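Local coordinates for uncharacterized protein (Bombyx mori, PDB 5AZ0) that probably reduces carbonyl compounds such as aldehydes and ketones with a nicotinamide cofactor, at residues 109-114 and 149-154; 183-186 and 192-195; 200-205 and 301-306; 246-251 and 260-265. All blocks are in the same frame, centred on the assembly; numbering follows the deposited sequence.

Contact 1 of 4, residues 109-114 and 149-154; sequences YHRAAD and EKIDYL. With ACT (acetate ion), chain I.
The guanidinium of Arg111 meets Glu149 at its edge, with OE2 tilted slightly out of its plane, while water 3 lies in plane beside NH1. Both residues sit on neighbouring beta-alpha loops of the TIM barrel, one leading from strand 100-105 into helix 112-126, the other from strand 133-136 into helix 153-165. The two flat groups stand nearly perpendicular, 80° apart. NH2 of Arg111 therefore reaches OE2 of Glu149 from above the carboxylate at 3.0 Å, a salt bridge gripped by one hydrogen bond (154° at the hydrogen) and not by a side-by-side pair. Water 1 links the other carboxylate oxygen, OE1, to His110 N. Nearer the backbone, Ile151 CD1 packs on Arg111 CG at 3.7 Å, the two side chains crossing at about a right angle, and Ile151 CG2 rests against His110 O. In the imidazole plane, water 2 joins His110 ND1 to Ile151 O. Farther along, Asp152 caps helix 153-165 through OD1 to Leu154 N, and that oxygen also lies over the centre of one face of the Tyr153 ring. At this ring's edge, Tyr153 OH donates in a short bond of 2.5 Å to OXT of an acetate, probably from the crystallisation liquor.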
loop_
_atom_site.group_PDB
_atom_site.type_symbol
_atom_site.label_atom_id
_atom_site.label_comp_id
_atom_site.label_asym_id
_atom_site.label_seq_id
_atom_site.Cartn_x
_atom_site.Cartn_y
_atom_site.Cartn_z
ATOM N N TYR A 109 -15.782 5.776 7.888
ATOM C CA TYR A 109 -16.816 5.232 6.972
ATOM C C TYR A 109 -16.924 3.726 7.195
ATOM O O TYR A 109 -16.836 2.921 6.235
ATOM C CB TYR A 109 -16.413 5.664 5.495
ATOM C CG TYR A 109 -16.736 7.100 5.191
ATOM C CD1 TYR A 109 -18.035 7.484 4.980
ATOM C CD2 TYR A 109 -15.781 8.095 5.155
ATOM C CE1 TYR A 109 -18.383 8.804 4.777
ATOM C CE2 TYR A 109 -16.135 9.456 4.902
ATOM C CZ TYR A 109 -17.419 9.787 4.733
ATOM O OH TYR A 109 -17.816 11.087 4.466
ATOM N N HIS A 110 -17.052 3.279 8.461
ATOM C CA HIS A 110 -16.991 1.800 8.764
ATOM C C HIS A 110 -18.293 1.194 8.940
ATOM O O HIS A 110 -18.416 -0.055 9.018
ATOM C CB HIS A 110 -16.083 1.440 9.930
ATOM C CG HIS A 110 -14.649 1.315 9.567
ATOM N ND1 HIS A 110 -13.872 0.320 10.075
ATOM C CD2 HIS A 110 -13.845 2.045 8.750
ATOM C CE1 HIS A 110 -12.644 0.414 9.587
ATOM N NE2 HIS A 110 -12.581 1.487 8.811
ATOM N N ARG A 111 -19.336 1.984 8.928
ATOM C CA ARG A 111 -20.651 1.301 8.828
ATOM C C ARG A 111 -20.792 0.693 7.431
ATOM O O ARG A 111 -20.341 1.314 6.466
ATOM C CB ARG A 111 -21.800 2.281 9.057
ATOM C CG ARG A 111 -21.896 2.879 10.479
ATOM C CD ARG A 111 -22.744 4.155 10.478
ATOM N NE ARG A 111 -22.619 4.849 11.765
ATOM C CZ ARG A 111 -21.622 5.644 12.117
ATOM N NH1 ARG A 111 -20.619 5.909 11.320
ATOM N NH2 ARG A 111 -21.612 6.188 13.302
ATOM N N ALA A 112 -21.500 -0.430 7.325
ATOM C CA ALA A 112 -21.696 -1.120 6.092
ATOM C C ALA A 112 -22.159 -0.197 4.967
ATOM O O ALA A 112 -21.516 -0.120 3.948
ATOM C CB ALA A 112 -22.666 -2.276 6.248
ATOM N N ALA A 113 -23.209 0.584 5.210
ATOM C CA ALA A 113 -23.728 1.503 4.194
ATOM C C ALA A 113 -22.778 2.613 3.874
ATOM O O ALA A 113 -22.871 3.177 2.795
ATOM C CB ALA A 113 -25.058 2.087 4.643
ATOM N N ASP A 114 -21.833 2.940 4.752
ATOM C CA ASP A 114 -20.947 3.992 4.376
ATOM C C ASP A 114 -19.869 3.654 3.395
ATOM O O ASP A 114 -19.242 4.575 2.837
ATOM C CB ASP A 114 -20.378 4.686 5.582
ATOM C CG ASP A 114 -21.451 5.636 6.234
ATOM O OD1 ASP A 114 -22.050 6.605 5.599
ATOM O OD2 ASP A 114 -21.793 5.251 7.316
ATOM N N GLU A 149 -16.056 4.245 17.508
ATOM C CA GLU A 149 -17.424 3.835 17.209
ATOM C C GLU A 149 -17.614 2.427 17.482
ATOM O O GLU A 149 -18.727 1.973 17.453
ATOM C CB GLU A 149 -17.822 4.211 15.751
ATOM C CG GLU A 149 -17.733 5.725 15.607
ATOM C CD GLU A 149 -18.194 6.335 14.316
ATOM O OE1 GLU A 149 -17.637 6.048 13.248
ATOM O OE2 GLU A 149 -19.055 7.205 14.404
ATOM N N LYS A 150 -16.515 1.702 17.745
ATOM C CA LYS A 150 -16.578 0.295 18.122
ATOM C C LYS A 150 -17.369 -0.486 17.152
ATOM O O LYS A 150 -18.176 -1.319 17.524
ATOM C CB LYS A 150 -17.129 0.157 19.561
ATOM C CG LYS A 150 -16.222 0.902 20.585
ATOM C CD LYS A 150 -16.755 0.802 22.040
ATOM C CE LYS A 150 -15.794 1.496 23.006
ATOM N NZ LYS A 150 -16.084 1.100 24.414
ATOM N N ILE A 151 -17.158 -0.243 15.853
ATOM C CA ILE A 151 -17.836 -1.106 14.846
ATOM C C ILE A 151 -16.895 -2.249 14.528
ATOM O O ILE A 151 -15.713 -2.031 14.301
ATOM C CB ILE A 151 -18.119 -0.275 13.562
ATOM C CG1 ILE A 151 -19.039 0.892 13.970
ATOM C CG2 ILE A 151 -18.757 -1.136 12.481
ATOM C CD1 ILE A 151 -19.251 1.890 12.858
ATOM N N ASP A 152 -17.415 -3.455 14.552
ATOM C CA ASP A 152 -16.656 -4.605 14.153
ATOM C C ASP A 152 -16.265 -4.469 12.619
ATOM O O ASP A 152 -17.075 -4.089 11.819
ATOM C CB ASP A 152 -17.509 -5.824 14.377
ATOM C CG ASP A 152 -16.736 -7.120 14.230
ATOM O OD1 ASP A 152 -15.530 -7.109 13.840
ATOM O OD2 ASP A 152 -17.377 -8.136 14.516
ATOM N N TYR A 153 -15.035 -4.812 12.274
ATOM C CA TYR A 153 -14.564 -4.802 10.894
ATOM C C TYR A 153 -15.327 -5.817 10.053
ATOM O O TYR A 153 -15.429 -5.621 8.831
ATOM C CB TYR A 153 -13.005 -4.935 10.805
ATOM C CG TYR A 153 -12.481 -6.179 11.528
ATOM C CD1 TYR A 153 -12.680 -7.438 11.006
ATOM C CD2 TYR A 153 -11.851 -6.073 12.768
ATOM C CE1 TYR A 153 -12.248 -8.555 11.651
ATOM C CE2 TYR A 153 -11.410 -7.210 13.447
ATOM C CZ TYR A 153 -11.603 -8.444 12.889
ATOM O OH TYR A 153 -11.183 -9.592 13.536
ATOM N N LEU A 154 -15.954 -6.824 10.694
ATOM C CA LEU A 154 -16.858 -7.675 9.987
ATOM C C LEU A 154 -18.089 -6.971 9.467
ATOM O O LEU A 154 -18.610 -7.405 8.402
ATOM C CB LEU A 154 -17.318 -8.944 10.778
ATOM C CG LEU A 154 -16.206 -9.877 11.324
ATOM C CD1 LEU A 154 -16.875 -11.064 12.065
ATOM C CD2 LEU A 154 -15.353 -10.435 10.172
HETATM C C ACT I . -9.415 -9.791 16.422
HETATM O O ACT I . -8.384 -9.281 16.907
HETATM O OXT ACT I . -10.336 -9.130 15.856
HETATM C CH3 ACT I . -9.490 -11.269 16.584
HETATM O O HOH W 1 -16.511 4.485 11.198
HETATM O O HOH W 2 -14.142 -1.549 12.080
HETATM O O HOH W 3 -18.064 7.903 11.731
#

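Contact 2 of 4, residues 183-186 and 192-195; sequences KRLL and PPAV
Leu185 and Leu186, consecutive on helix 179-188, face Pro192 and Pro193 in the loop that returns the chain to strand 195-199, so the contact closes an alpha-beta loop of the TIM barrel. Apolar packing is the only interaction found between the two segments. Leu185 has CG trans to its backbone N (chi1 176°), which sends the branch to the loop, where CD2 meets Pro193 CG at 3.9 Å and lies a little farther from CD of the same ring. Leu186 takes the other common turn, with CG trans to the carbonyl carbon (chi1 -73°). Its CD2 touches both rings at once: CB of Pro192 and CD of Pro193, each at 3.9 Å. The Leu186 side chain runs at about a right angle to Pro192 and at a slant to Pro193, and CD of Pro193 is touched by the CD2 methyls of both leucines.

Further hydrophobic cover comes from Trp157 of helix 153-165, which touches both Leu185 and Pro193, and from Tyr212 of helix 207-215 against Leu186. Hydrogen bonding is left to the neighbours: Pro193 O accepts from Asn12 ND2, and Ala194 pairs by backbone with Ile172 and Val219 as the strand begins. With no N-H on either proline, these two residues offer the helix no backbone donor; the contact of their stiff rings with branched methyl groups suggests that burial of hydrocarbon, rather than directed bonds, holds this loop to the helix.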
loop_
_atom_site.group_PDB
_atom_site.type_symbol
_atom_site.label_atom_id
_atom_site.label_comp_id
_atom_site.label_asym_id
_atom_site.label_seq_id
_atom_site.Cartn_x
_atom_site.Cartn_y
_atom_site.Cartn_z
ATOM N N LYS A 183 -7.281 -13.832 10.419
ATOM C CA LYS A 183 -7.951 -15.142 10.691
ATOM C C LYS A 183 -9.480 -15.032 10.952
ATOM O O LYS A 183 -10.321 -15.793 10.413
ATOM C CB LYS A 183 -7.192 -15.845 11.837
ATOM C CG LYS A 183 -7.876 -17.061 12.390
ATOM C CD LYS A 183 -6.964 -17.958 13.239
ATOM C CE LYS A 183 -7.656 -19.322 13.488
ATOM N NZ LYS A 183 -6.860 -20.292 14.320
ATOM N N ARG A 184 -9.846 -14.094 11.805
ATOM C CA ARG A 184 -11.257 -13.871 12.116
ATOM C C ARG A 184 -12.009 -13.388 10.846
ATOM O O ARG A 184 -13.124 -13.815 10.528
ATOM C CB ARG A 184 -11.389 -12.807 13.221
ATOM C CG ARG A 184 -12.829 -12.686 13.744
ATOM C CD ARG A 184 -12.858 -12.141 15.174
ATOM N NE ARG A 184 -14.244 -11.751 15.509
ATOM C CZ ARG A 184 -14.865 -10.598 15.185
ATOM N NH1 ARG A 184 -14.292 -9.642 14.463
ATOM N NH2 ARG A 184 -16.120 -10.407 15.575
ATOM N N LEU A 185 -11.364 -12.514 10.087
ATOM C CA LEU A 185 -12.026 -12.078 8.790
ATOM C C LEU A 185 -12.242 -13.267 7.857
ATOM O O LEU A 185 -13.339 -13.515 7.333
ATOM C CB LEU A 185 -11.192 -10.936 8.156
ATOM C CG LEU A 185 -11.731 -10.504 6.792
ATOM C CD1 LEU A 185 -13.174 -10.077 6.912
ATOM C CD2 LEU A 185 -10.867 -9.384 6.254
ATOM N N LEU A 186 -11.193 -14.053 7.662
ATOM C CA LEU A 186 -11.270 -15.202 6.751
ATOM C C LEU A 186 -12.248 -16.294 7.214
ATOM O O LEU A 186 -12.877 -16.978 6.388
ATOM C CB LEU A 186 -9.879 -15.795 6.521
ATOM C CG LEU A 186 -8.928 -14.977 5.630
ATOM C CD1 LEU A 186 -7.537 -15.536 5.746
ATOM C CD2 LEU A 186 -9.370 -15.104 4.195
ATOM N N PRO A 192 -13.451 -13.577 0.423
ATOM C CA PRO A 192 -12.248 -13.234 1.169
ATOM C C PRO A 192 -11.551 -11.993 0.637
ATOM O O PRO A 192 -11.699 -11.689 -0.527
ATOM C CB PRO A 192 -11.366 -14.453 0.967
ATOM C CG PRO A 192 -11.722 -14.875 -0.411
ATOM C CD PRO A 192 -13.176 -14.605 -0.608
ATOM N N PRO A 193 -10.774 -11.312 1.475
ATOM C CA PRO A 193 -9.960 -10.246 0.980
ATOM C C PRO A 193 -8.962 -10.773 -0.030
ATOM O O PRO A 193 -8.426 -11.903 0.135
ATOM C CB PRO A 193 -9.217 -9.776 2.195
ATOM C CG PRO A 193 -9.163 -11.007 3.115
ATOM C CD PRO A 193 -10.500 -11.627 2.889
ATOM N N ALA A 194 -8.682 -9.938 -1.034
ATOM C CA ALA A 194 -7.725 -10.232 -2.046
ATOM C C ALA A 194 -6.333 -9.903 -1.590
ATOM O O ALA A 194 -5.377 -10.536 -2.030
ATOM C CB ALA A 194 -8.068 -9.440 -3.307
ATOM N N VAL A 195 -6.187 -8.818 -0.831
ATOM C CA VAL A 195 -4.910 -8.449 -0.363
ATOM C C VAL A 195 -4.997 -8.027 1.098
ATOM O O VAL A 195 -6.056 -7.667 1.582
ATOM C CB VAL A 195 -4.250 -7.266 -1.183
ATOM C CG1 VAL A 195 -4.306 -7.455 -2.697
ATOM C CG2 VAL A 195 -4.802 -5.950 -0.806
#

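Contact 3 of 4, residues 200-205 and 301-306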
loop_
_atom_site.group_PDB
_atom_site.type_symbol
_atom_site.label_atom_id
_atom_site.label_comp_id
_atom_site.label_asym_id
_atom_site.label_seq_id
_atom_site.Cartn_x
_atom_site.Cartn_y
_atom_site.Cartn_z
ATOM N N VAL A 200 5.989 -3.718 5.131
ATOM C CA VAL A 200 7.036 -4.734 5.052
ATOM C C VAL A 200 8.270 -4.060 4.506
ATOM O O VAL A 200 8.218 -3.290 3.539
ATOM C CB VAL A 200 6.706 -5.900 4.140
ATOM C CG1 VAL A 200 7.560 -7.140 4.523
ATOM C CG2 VAL A 200 5.234 -6.272 4.242
ATOM N N ASN A 201 9.388 -4.340 5.149
ATOM C CA ASN A 201 10.738 -3.817 4.785
ATOM C C ASN A 201 11.850 -4.710 5.458
ATOM O O ASN A 201 11.565 -5.813 5.959
ATOM C CB ASN A 201 10.829 -2.317 5.127
ATOM C CG ASN A 201 10.450 -2.043 6.567
ATOM O OD1 ASN A 201 11.116 -2.556 7.504
ATOM N ND2 ASN A 201 9.438 -1.189 6.779
ATOM N N LEU A 202 13.121 -4.335 5.322
ATOM C CA LEU A 202 14.195 -5.219 5.775
ATOM C C LEU A 202 14.245 -5.388 7.337
ATOM O O LEU A 202 14.628 -6.431 7.800
ATOM C CB LEU A 202 15.513 -4.801 5.169
ATOM C CG LEU A 202 15.584 -5.010 3.680
ATOM C CD1 LEU A 202 16.768 -4.240 3.147
ATOM C CD2 LEU A 202 15.676 -6.494 3.304
ATOM N N ASN A 203 13.790 -4.388 8.079
ATOM C CA ASN A 203 13.708 -4.416 9.511
ATOM C C ASN A 203 12.418 -4.972 10.065
ATOM O O ASN A 203 12.423 -5.387 11.243
ATOM C CB ASN A 203 13.889 -3.010 10.100
ATOM C CG ASN A 203 15.255 -2.409 9.767
ATOM O OD1 ASN A 203 15.379 -1.237 9.495
ATOM N ND2 ASN A 203 16.274 -3.240 9.750
ATOM N N LEU A 204 11.313 -4.924 9.265
ATOM C CA LEU A 204 10.028 -5.465 9.660
ATOM C C LEU A 204 9.547 -6.481 8.642
ATOM O O LEU A 204 8.724 -6.184 7.749
ATOM C CB LEU A 204 9.021 -4.360 9.812
ATOM C CG LEU A 204 7.694 -4.702 10.511
ATOM C CD1 LEU A 204 7.908 -4.783 12.017
ATOM C CD2 LEU A 204 6.596 -3.646 10.217
ATOM N N SER A 205 10.031 -7.693 8.763
ATOM C CA SER A 205 9.706 -8.717 7.771
ATOM C C SER A 205 8.273 -9.216 7.811
ATOM O O SER A 205 7.845 -9.791 6.828
ATOM C CB SER A 205 10.606 -9.960 7.965
ATOM O OG SER A 205 10.168 -10.695 9.125
ATOM N N ALA A 301 19.872 -15.001 3.028
ATOM C CA ALA A 301 20.157 -15.141 4.484
ATOM C C ALA A 301 20.723 -13.867 5.084
ATOM O O ALA A 301 20.322 -13.437 6.167
ATOM C CB ALA A 301 21.059 -16.338 4.769
ATOM N N THR A 302 21.599 -13.200 4.367
ATOM C CA THR A 302 22.126 -11.905 4.847
ATOM C C THR A 302 21.023 -10.855 5.033
ATOM O O THR A 302 20.933 -10.126 6.101
ATOM C CB THR A 302 23.217 -11.356 3.857
ATOM O OG1 THR A 302 24.279 -12.328 3.660
ATOM C CG2 THR A 302 23.808 -10.091 4.341
ATOM N N LEU A 303 20.185 -10.743 3.992
ATOM C CA LEU A 303 19.148 -9.710 4.027
ATOM C C LEU A 303 18.159 -10.020 5.157
ATOM O O LEU A 303 17.714 -9.139 5.858
ATOM C CB LEU A 303 18.433 -9.645 2.691
ATOM C CG LEU A 303 19.277 -9.074 1.560
ATOM C CD1 LEU A 303 18.787 -9.487 0.208
ATOM C CD2 LEU A 303 19.339 -7.579 1.685
ATOM N N ALA A 304 17.860 -11.297 5.354
ATOM C CA ALA A 304 17.011 -11.708 6.472
ATOM C C ALA A 304 17.574 -11.323 7.802
ATOM O O ALA A 304 16.776 -11.201 8.729
ATOM C CB ALA A 304 16.742 -13.199 6.446
ATOM N N GLN A 305 18.903 -11.107 7.935
ATOM C CA GLN A 305 19.461 -10.737 9.260
ATOM C C GLN A 305 19.108 -9.357 9.676
ATOM O O GLN A 305 19.210 -9.037 10.877
ATOM C CB GLN A 305 20.990 -10.882 9.395
ATOM C CG GLN A 305 21.475 -12.318 9.337
ATOM C CD GLN A 305 23.007 -12.389 9.170
ATOM O OE1 GLN A 305 23.522 -12.436 8.064
ATOM N NE2 GLN A 305 23.727 -12.362 10.276
ATOM N N PHE A 306 18.679 -8.512 8.741
ATOM C CA PHE A 306 18.266 -7.163 9.164
ATOM C C PHE A 306 16.959 -7.101 9.948
ATOM O O PHE A 306 16.649 -6.078 10.539
ATOM C CB PHE A 306 18.191 -6.271 7.941
ATOM C CG PHE A 306 19.533 -5.931 7.352
ATOM C CD1 PHE A 306 20.451 -5.157 8.090
ATOM C CD2 PHE A 306 19.859 -6.319 6.050
ATOM C CE1 PHE A 306 21.692 -4.808 7.568
ATOM C CE2 PHE A 306 21.100 -5.960 5.500
ATOM C CZ PHE A 306 22.016 -5.209 6.273
HETATM O O HOH W 4 14.955 -8.722 6.677
#
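Asn203 and Phe306 bring the two backbones closest, their CA atoms 5.3 Å apart, where the beta-alpha loop after strand 195-199 of the TIM barrel meets the end region of helix 297-304, which comes after helix 281-287, beyond the last barrel strand. The loop folds on itself: Asn201 N bonds to Leu204 O, and Asn201 OD1 accepts from Leu204 N at 3.0 Å, an Asx motif, with a weaker bond from Asn203 N. On the other segment, Phe306 N bonds to Leu303 O.

Phe306 O is the polar meeting point. Asn203 ND2 donates to it at 3.0 Å and 157°, with the oxygen almost in the plane of the amide but the nitrogen lying above the carbonyl plane. Asn203 CA also makes a CA-H...O contact with that oxygen. CG of Asn203 lies trans to its carbonyl carbon (chi1 -61°), a placement that lets the amide reach across to Phe306 O. The amide nitrogen serves a second acceptor, Glu240 O, which helps fix the amide's rotation.

Apolar contacts lie to one side of this bond. Leu202 CD2 meets Leu303 CD2 at 4.1 Å with the side chains at a slant, and Leu202 CB faces Phe306 CB; Met248 of helix 246-255 packs against Leu202 and Phe306. A water bridges two carbonyls across the contact, donating to Leu202 O at 2.6 Å and to Leu303 O at 2.9 Å.

Contact 4 of 4, residues 246-251 and 260-265; sequences PAMLAI and TQVNLG
Two helices, 246-255 and 259-269, occupy the crossover between strands 219-223 and 273-274 of the TIM barrel, and Met248 and Ile251 of the first pack on Val262 of the second. The short segments run nearly at right angles, at 80°, with axes 9.6 Å apart. Met248 and Ile251, one turn apart, both bear on this same valine. Met248 is folded rather than extended, bent at chi2 (-60°) and again at chi3 (-71°), and this curl brings its terminal CE to Val262 CG1 at 3.9 Å and to CB of the same residue at 4.1 Å. The same methyl lies 4.2 Å from Asn263 N. No hydrogen bond crosses between the segments; all four touching residues are buried. Leu303 of helix 297-304 touches Val262, and Thr302 touches Ile251, so a third helix packs beside the junction. Each helix keeps its own backbone bonding, as from Ile251 N to Ala247 O. Ile251 crosses Val262 at about a right angle, and its CG2 fits against both valine methyls, 3.8 Å from CG1 and 4.0 Å from CG2.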
loop_
_atom_site.group_PDB
_atom_site.type_symbol
_atom_site.label_atom_id
_atom_site.label_comp_id
_atom_site.label_asym_id
_atom_site.label_seq_id
_atom_site.Cartn_x
_atom_site.Cartn_y
_atom_site.Cartn_z
ATOM N N PRO A 246 27.674 -1.558 3.935
ATOM C CA PRO A 246 28.559 -2.348 3.100
ATOM C C PRO A 246 28.010 -3.662 2.605
ATOM O O PRO A 246 28.296 -4.033 1.439
ATOM C CB PRO A 246 29.806 -2.568 4.005
ATOM C CG PRO A 246 29.841 -1.366 4.863
ATOM C CD PRO A 246 28.388 -1.040 5.128
ATOM N N ALA A 247 27.253 -4.401 3.441
ATOM C CA ALA A 247 26.676 -5.677 2.945
ATOM C C ALA A 247 25.626 -5.437 1.829
ATOM O O ALA A 247 25.511 -6.225 0.922
ATOM C CB ALA A 247 26.069 -6.519 4.084
ATOM N N MET A 248 24.839 -4.372 1.951
ATOM C CA MET A 248 23.824 -4.045 0.913
ATOM C C MET A 248 24.583 -3.699 -0.379
ATOM O O MET A 248 24.393 -4.361 -1.448
ATOM C CB MET A 248 22.930 -2.885 1.373
ATOM C CG MET A 248 21.956 -3.155 2.508
ATOM S SD MET A 248 20.798 -4.456 2.095
ATOM C CE MET A 248 19.765 -3.608 0.866
ATOM N N LEU A 249 25.540 -2.761 -0.253
ATOM C CA LEU A 249 26.445 -2.397 -1.437
ATOM C C LEU A 249 27.103 -3.598 -2.088
ATOM O O LEU A 249 27.132 -3.738 -3.335
ATOM C CB LEU A 249 27.482 -1.354 -1.048
ATOM C CG LEU A 249 26.944 -0.014 -0.473
ATOM C CD1 LEU A 249 27.964 0.657 0.431
ATOM C CD2 LEU A 249 26.491 0.959 -1.557
ATOM N N ALA A 250 27.519 -4.552 -1.259
ATOM C CA ALA A 250 28.211 -5.736 -1.764
ATOM C C ALA A 250 27.290 -6.634 -2.525
ATOM O O ALA A 250 27.614 -7.141 -3.622
ATOM C CB ALA A 250 28.888 -6.497 -0.624
ATOM N N ILE A 251 26.117 -6.864 -1.947
ATOM C CA ILE A 251 25.036 -7.587 -2.696
ATOM C C ILE A 251 24.708 -6.807 -3.979
ATOM O O ILE A 251 24.566 -7.411 -5.054
ATOM C CB ILE A 251 23.780 -7.842 -1.809
ATOM C CG1 ILE A 251 24.152 -8.787 -0.630
ATOM C CG2 ILE A 251 22.652 -8.482 -2.615
ATOM C CD1 ILE A 251 23.312 -8.633 0.607
ATOM N N THR A 260 18.595 0.224 -3.095
ATOM C CA THR A 260 17.151 0.248 -3.097
ATOM C C THR A 260 16.611 -0.865 -3.976
ATOM O O THR A 260 15.623 -1.476 -3.642
ATOM C CB THR A 260 16.603 1.602 -3.526
ATOM O OG1 THR A 260 17.138 1.938 -4.789
ATOM C CG2 THR A 260 16.946 2.618 -2.526
ATOM N N GLN A 261 17.288 -1.176 -5.058
ATOM C CA GLN A 261 16.849 -2.244 -5.902
ATOM C C GLN A 261 16.979 -3.634 -5.306
ATOM O O GLN A 261 16.214 -4.549 -5.699
ATOM C CB GLN A 261 17.598 -2.247 -7.236
ATOM C CG GLN A 261 17.324 -1.034 -8.117
ATOM C CD GLN A 261 18.237 -0.959 -9.352
ATOM O OE1 GLN A 261 19.417 -1.247 -9.269
ATOM N NE2 GLN A 261 17.667 -0.634 -10.509
ATOM N N VAL A 262 18.013 -3.811 -4.470
ATOM C CA VAL A 262 18.195 -5.028 -3.750
ATOM C C VAL A 262 17.004 -5.219 -2.818
ATOM O O VAL A 262 16.398 -6.248 -2.866
ATOM C CB VAL A 262 19.538 -5.070 -2.946
ATOM C CG1 VAL A 262 19.601 -6.274 -2.002
ATOM C CG2 VAL A 262 20.723 -5.177 -3.906
ATOM N N ASN A 263 16.754 -4.224 -2.004
ATOM C CA ASN A 263 15.568 -4.144 -1.145
ATOM C C ASN A 263 14.262 -4.506 -1.885
ATOM O O ASN A 263 13.570 -5.434 -1.466
ATOM C CB ASN A 263 15.497 -2.780 -0.519
ATOM C CG ASN A 263 14.516 -2.677 0.626
ATOM O OD1 ASN A 263 13.522 -3.441 0.751
ATOM N ND2 ASN A 263 14.739 -1.701 1.451
ATOM N N LEU A 264 13.963 -3.862 -3.023
ATOM C CA LEU A 264 12.715 -4.193 -3.740
ATOM C C LEU A 264 12.714 -5.565 -4.334
ATOM O O LEU A 264 11.676 -6.266 -4.368
ATOM C CB LEU A 264 12.336 -3.161 -4.826
ATOM C CG LEU A 264 12.063 -1.776 -4.287
ATOM C CD1 LEU A 264 11.544 -0.830 -5.414
ATOM C CD2 LEU A 264 11.126 -1.770 -3.099
ATOM N N GLY A 265 13.850 -5.967 -4.869
ATOM C CA GLY A 265 13.922 -7.282 -5.443
ATOM C C GLY A 265 13.774 -8.421 -4.432
ATOM O O GLY A 265 13.230 -9.474 -4.744
#

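How the contacts relate
The four contacts form two touching pairs in one barrel domain. Contacts 1 and 2, centres 16 Å apart, meet through Arg184: its NH2 makes a salt bridge to Asp152 OD2 at 2.8 Å, its NH1 lies 3.2 Å from Tyr153 OH in a probable hydrogen bond, and Leu154 packs on Leu185. Contacts 3 and 4, centres 11 Å apart, meet at Met248 of contact 4, whose SD lies 3.5 Å from Leu303 CD2; contact 4 is nested within the chain loop that contact 3 closes. Contacts 1 and 4 lie on opposite sides of the chain, centres 42 Å apart. Contact 1 and segment 200-205 follow barrel strands, at the end where this family's active site lies.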